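Local coordinates for outer membrane porin protein 32 (Delftia acidovorans, PDB 2FGQ) that forms anion-selective channels as a homotrimer in the bacterial outer membrane and binds malate inside the pore, at residues S98-S103 against S184-L189. Sequence-based numbering, arbitrary orientation.
Sequences SQKLTS and SASLGL. With MLT (D-malate), chain H.
With CG anti to the backbone N (chi1 -169°) and the chain then bending at chi2 and chi4, the side chain of Lys100 arches past the hydroxyl of Ser186, CG 3.5 Å from its OG, and brings NZ onto that same oxygen. Ser186 OG, anti to its own carbonyl carbon (chi1 -46°), lies on the side of the lysine. The pair shows one way in which the loop folded into a 16-stranded porin barrel packs on its wall: short helix 96-101 of that constriction loop rests on the inner face of strand 183-196. Lys100 NZ donates to Ser186 OG at 2.8 Å and forms a salt bridge with Asp179, which also bonds Ser184 OG; the main polar partner of Ser186 OG is Tyr104 OH, which bonds Ser184 OG too. Were Lys100 an alanine, Asp179 would probably lose its charged mate and Ser186 OG a donor, with a gap left where the methylenes lie. Leu101 adds apolar packing, its CD2 4.0 Å from Ser186 CB and reaching on toward Gly188. On the lumen side, Thr102 OG1 sits 2.9 Å from O5 of the bound malate. Ser103 OG turns back three residues to donate to Lys100 O, nearly in line with the carbonyl (163°). A water bridges loop and strand, donating to Ser103 OG at 2.6 Å and to Ser184 OG at 3.0 Å.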
loop_
_atom_site.group_PDB
_atom_site.type_symbol
_atom_site.label_atom_id
_atom_site.label_comp_id
_atom_site.label_asym_id
_atom_site.label_seq_id
_atom_site.Cartn_x
_atom_site.Cartn_y
_atom_site.Cartn_z
ATOM N N SER A 98 17.596 -9.327 -17.259
ATOM C CA SER A 98 18.056 -8.319 -16.322
ATOM C C SER A 98 18.553 -8.939 -15.021
ATOM O O SER A 98 19.576 -8.503 -14.488
ATOM C CB SER A 98 16.977 -7.280 -16.022
ATOM O OG SER A 98 15.948 -7.888 -15.274
ATOM N N GLN A 99 17.855 -9.958 -14.529
ATOM C CA GLN A 99 18.244 -10.625 -13.292
ATOM C C GLN A 99 19.695 -11.098 -13.365
ATOM O O GLN A 99 20.487 -10.890 -12.447
ATOM C CB GLN A 99 17.316 -11.779 -12.953
ATOM C CG GLN A 99 17.559 -12.278 -11.530
ATOM C CD GLN A 99 16.651 -13.363 -11.133
ATOM O OE1 GLN A 99 15.659 -13.121 -10.455
ATOM N NE2 GLN A 99 16.990 -14.586 -11.517
ATOM N N LYS A 100 20.055 -11.688 -14.487
ATOM C CA LYS A 100 21.389 -12.249 -14.595
ATOM C C LYS A 100 22.422 -11.202 -14.983
ATOM O O LYS A 100 23.520 -11.193 -14.436
ATOM C CB LYS A 100 21.375 -13.378 -15.623
ATOM C CG LYS A 100 22.658 -14.216 -15.611
ATOM C CD LYS A 100 22.805 -15.030 -14.340
ATOM C CE LYS A 100 23.826 -16.153 -14.472
ATOM N NZ LYS A 100 25.160 -15.630 -14.624
ATOM N N LEU A 101 22.105 -10.338 -15.929
ATOM C CA LEU A 101 23.138 -9.461 -16.479
ATOM C C LEU A 101 23.407 -8.243 -15.573
ATOM O O LEU A 101 24.513 -7.711 -15.576
ATOM C CB LEU A 101 22.797 -9.006 -17.889
ATOM C CG LEU A 101 23.115 -10.035 -18.992
ATOM C CD1 LEU A 101 24.624 -10.132 -19.165
ATOM C CD2 LEU A 101 22.513 -11.384 -18.769
ATOM N N THR A 102 22.436 -7.797 -14.778
ATOM C CA THR A 102 22.723 -6.688 -13.867
ATOM C C THR A 102 23.714 -7.108 -12.767
ATOM O O THR A 102 24.283 -6.260 -12.130
ATOM C CB THR A 102 21.461 -6.063 -13.195
ATOM O OG1 THR A 102 20.692 -7.057 -12.524
ATOM C CG2 THR A 102 20.565 -5.447 -14.213
ATOM N N SER A 103 23.925 -8.407 -12.573
ATOM C CA SER A 103 24.914 -8.884 -11.596
ATOM C C SER A 103 26.365 -8.424 -11.913
ATOM O O SER A 103 27.214 -8.407 -11.012
ATOM C CB SER A 103 24.846 -10.410 -11.455
ATOM O OG SER A 103 25.508 -11.033 -12.572
ATOM N N SER A 184 32.390 -15.764 -13.998
ATOM C CA SER A 184 31.005 -15.649 -14.442
ATOM C C SER A 184 30.975 -15.023 -15.818
ATOM O O SER A 184 31.652 -14.016 -16.056
ATOM C CB SER A 184 30.218 -14.762 -13.456
ATOM O OG SER A 184 28.832 -14.680 -13.789
ATOM N N ALA A 185 30.197 -15.615 -16.721
ATOM C CA ALA A 185 29.956 -14.995 -18.016
ATOM C C ALA A 185 28.545 -15.358 -18.474
ATOM O O ALA A 185 28.104 -16.473 -18.275
ATOM C CB ALA A 185 30.953 -15.488 -19.025
ATOM N N SER A 186 27.877 -14.417 -19.118
ATOM C CA SER A 186 26.496 -14.618 -19.523
ATOM C C SER A 186 26.196 -13.893 -20.815
ATOM O O SER A 186 26.678 -12.784 -21.026
ATOM C CB SER A 186 25.504 -14.076 -18.466
ATOM O OG SER A 186 25.818 -14.456 -17.132
ATOM N N LEU A 187 25.340 -14.507 -21.628
ATOM C CA LEU A 187 24.802 -13.906 -22.836
ATOM C C LEU A 187 23.283 -13.916 -22.742
ATOM O O LEU A 187 22.681 -14.969 -22.591
ATOM C CB LEU A 187 25.236 -14.687 -24.074
ATOM C CG LEU A 187 24.584 -14.247 -25.400
ATOM C CD1 LEU A 187 25.035 -12.864 -25.790
ATOM C CD2 LEU A 187 24.916 -15.277 -26.480
ATOM N N GLY A 188 22.690 -12.720 -22.810
ATOM C CA GLY A 188 21.254 -12.547 -22.760
ATOM C C GLY A 188 20.702 -11.991 -24.066
ATOM O O GLY A 188 21.327 -11.173 -24.731
ATOM N N LEU A 189 19.513 -12.446 -24.417
ATOM C CA LEU A 189 18.798 -11.975 -25.605
ATOM C C LEU A 189 17.314 -11.835 -25.231
ATOM O O LEU A 189 16.740 -12.718 -24.600
ATOM C CB LEU A 189 18.884 -13.017 -26.725
ATOM C CG LEU A 189 20.235 -13.488 -27.269
ATOM C CD1 LEU A 189 20.046 -14.737 -28.164
ATOM C CD2 LEU A 189 20.765 -12.380 -28.050
HETATM C C1 MLT H . 16.613 -3.976 -8.357
HETATM O O1 MLT H . 17.127 -3.132 -7.453
HETATM O O2 MLT H . 16.535 -5.256 -8.133
HETATM C C2 MLT H . 16.151 -3.555 -9.703
HETATM O O3 MLT H . 15.512 -2.306 -9.640
HETATM C C3 MLT H . 17.340 -3.604 -10.651
HETATM C C4 MLT H . 18.025 -4.933 -10.409
HETATM O O4 MLT H . 18.135 -5.486 -9.224
HETATM O O5 MLT H . 18.528 -5.604 -11.368
HETATM O O HOH W 1 27.634 -12.513 -12.033
#